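Local coordinates for protein dimethylsulfoniopropionate lyase (Roseovarius nubinhibens, PDB 4B29) that probably cleaves dimethylsulfoniopropionate to release dimethyl sulfide, using a cupin fold that holds a zinc ion, at residues A35-H39 against T50-D54. Sequence-based numbering, arbitrary orientation.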
loop_
_atom_site.group_PDB
_atom_site.type_symbol
_atom_site.label_atom_id
_atom_site.label_comp_id
_atom_site.label_asym_id
_atom_site.label_seq_id
_atom_site.Cartn_x
_atom_site.Cartn_y
_atom_site.Cartn_z
ATOM N N ALA A 35 3.270 -4.042 -11.059
ATOM C CA ALA A 35 3.482 -2.739 -10.375
ATOM C C ALA A 35 4.224 -1.766 -11.275
ATOM O O ALA A 35 3.919 -0.577 -11.317
ATOM C CB ALA A 35 4.220 -2.947 -9.049
ATOM N N ARG A 36 5.209 -2.251 -12.038
ATOM C CA ARG A 36 5.947 -1.413 -12.940
ATOM C C ARG A 36 5.026 -0.874 -14.043
ATOM O O ARG A 36 5.086 0.317 -14.423
ATOM C CB ARG A 36 7.104 -2.209 -13.567
ATOM C CG ARG A 36 7.982 -1.323 -14.466
ATOM C CD ARG A 36 9.222 -2.075 -15.023
ATOM N NE ARG A 36 10.027 -1.107 -15.778
ATOM C CZ ARG A 36 11.346 -1.189 -15.999
ATOM N NH1 ARG A 36 12.059 -2.217 -15.521
ATOM N NH2 ARG A 36 11.964 -0.219 -16.676
ATOM N N ASP A 37 4.167 -1.752 -14.555
ATOM C CA ASP A 37 3.243 -1.348 -15.622
ATOM C C ASP A 37 2.278 -0.267 -15.069
ATOM O O ASP A 37 1.953 0.695 -15.793
ATOM C CB ASP A 37 2.381 -2.544 -16.061
ATOM C CG ASP A 37 3.156 -3.572 -16.925
ATOM O OD1 ASP A 37 4.246 -3.254 -17.445
ATOM O OD2 ASP A 37 2.596 -4.686 -17.080
ATOM N N TRP A 38 1.840 -0.480 -13.835
ATOM C CA TRP A 38 0.919 0.473 -13.134
ATOM C C TRP A 38 1.626 1.827 -13.005
ATOM O O TRP A 38 1.075 2.876 -13.364
ATOM C CB TRP A 38 0.586 -0.121 -11.800
ATOM C CG TRP A 38 -0.314 0.664 -10.877
ATOM C CD1 TRP A 38 0.062 1.287 -9.704
ATOM C CD2 TRP A 38 -1.740 0.781 -10.959
ATOM N NE1 TRP A 38 -1.071 1.776 -9.043
ATOM C CE2 TRP A 38 -2.174 1.474 -9.805
ATOM C CE3 TRP A 38 -2.699 0.328 -11.891
ATOM C CZ2 TRP A 38 -3.522 1.754 -9.561
ATOM C CZ3 TRP A 38 -4.054 0.612 -11.643
ATOM C CH2 TRP A 38 -4.428 1.331 -10.491
ATOM N N HIS A 39 2.877 1.809 -12.507
ATOM C CA HIS A 39 3.622 3.049 -12.416
ATOM C C HIS A 39 3.759 3.772 -13.750
ATOM O O HIS A 39 3.536 4.974 -13.828
ATOM C CB HIS A 39 5.007 2.732 -11.797
ATOM C CG HIS A 39 5.917 3.911 -11.686
ATOM N ND1 HIS A 39 6.729 4.327 -12.717
ATOM C CD2 HIS A 39 6.227 4.677 -10.613
ATOM C CE1 HIS A 39 7.435 5.374 -12.313
ATOM N NE2 HIS A 39 7.137 5.608 -11.053
ATOM N N THR A 50 11.192 8.143 -10.692
ATOM C CA THR A 50 11.525 7.276 -11.805
ATOM C C THR A 50 11.547 5.831 -11.317
ATOM O O THR A 50 12.015 5.542 -10.205
ATOM C CB THR A 50 12.935 7.680 -12.320
ATOM O OG1 THR A 50 12.845 9.046 -12.738
ATOM C CG2 THR A 50 13.331 6.845 -13.534
ATOM N N TRP A 51 11.083 4.895 -12.143
ATOM C CA TRP A 51 11.124 3.500 -11.717
ATOM C C TRP A 51 12.580 3.043 -11.698
ATOM O O TRP A 51 13.250 3.246 -12.675
ATOM C CB TRP A 51 10.370 2.640 -12.723
ATOM C CG TRP A 51 10.191 1.205 -12.233
ATOM C CD1 TRP A 51 10.933 0.117 -12.618
ATOM C CD2 TRP A 51 9.257 0.745 -11.275
ATOM N NE1 TRP A 51 10.491 -1.003 -11.960
ATOM C CE2 TRP A 51 9.449 -0.659 -11.139
ATOM C CE3 TRP A 51 8.234 1.368 -10.527
ATOM C CZ2 TRP A 51 8.687 -1.447 -10.276
ATOM C CZ3 TRP A 51 7.447 0.558 -9.673
ATOM C CH2 TRP A 51 7.694 -0.831 -9.549
ATOM N N PRO A 52 13.029 2.439 -10.589
ATOM C CA PRO A 52 14.471 2.122 -10.440
ATOM C C PRO A 52 14.931 1.036 -11.434
ATOM O O PRO A 52 14.163 0.139 -11.759
ATOM C CB PRO A 52 14.581 1.638 -8.991
ATOM C CG PRO A 52 13.196 1.442 -8.438
ATOM C CD PRO A 52 12.215 2.128 -9.395
ATOM N N GLU A 53 16.167 1.137 -11.909
ATOM C CA GLU A 53 16.688 0.139 -12.812
ATOM C C GLU A 53 17.480 -0.937 -12.039
ATOM O O GLU A 53 17.978 -1.902 -12.646
ATOM C CB GLU A 53 17.544 0.816 -13.910
ATOM C CG GLU A 53 16.699 1.452 -15.042
ATOM C CD GLU A 53 15.661 0.485 -15.671
ATOM O OE1 GLU A 53 16.044 -0.623 -16.118
ATOM O OE2 GLU A 53 14.452 0.846 -15.720
ATOM N N ASP A 54 17.566 -0.807 -10.713
ATOM C CA ASP A 54 18.433 -1.700 -9.946
ATOM C C ASP A 54 17.717 -2.649 -8.980
ATOM O O ASP A 54 18.325 -3.138 -8.038
ATOM C CB ASP A 54 19.486 -0.887 -9.203
ATOM C CG ASP A 54 18.886 0.028 -8.151
ATOM O OD1 ASP A 54 17.631 0.093 -8.008
ATOM O OD2 ASP A 54 19.672 0.694 -7.436
#
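The indole of Trp51 takes the side chain of Arg36 over one face, while CD of the following residue, Pro52, lies against the opposite face, toward its rim. CG of Arg36 stands 3.6 Å from the centroid of the five-membered ring of Trp51 and 13° off its normal, which meets the geometry of a CH-pi contact. With CG anti to the backbone N and the chain extended as far as NE, the arginine runs from the helix across the pyrrole part of the indole. Its guanidinium then lies with one face over CD1 of Trp51, the planes tilted by 35°. Beyond the indole, NH2 of Arg36 reaches OE2 of Glu53 at 2.9 Å; the pair is a salt bridge, but its N-H...O angle of 124° makes the hydrogen bond within it weak. The bend of Glu53 at chi2 brings its carboxylate back to the arginine.

On the benzo side, CE3 of Trp51 sits over one face of the His39 ring, offset toward its rim and 3.6 Å from CG of His39. His39 NE2 hydrogen-bonds to the backbone O of Ala49, which probably limits the rotation of the ring. CH2 of Trp51 ends 4.1 Å from CB of Ala35, which also touches Leu201 of the cupin sheet.

The contact thus packs the loop after helix 43-48 against helix 24-41, away from the zinc site. Its chemistry is graded: the buried indole packs against the aliphatic part of Arg36, Ala35 and the imidazole of His39, while the Arg36-Glu53 salt bridge joins two exposed residues, where water probably weakens it.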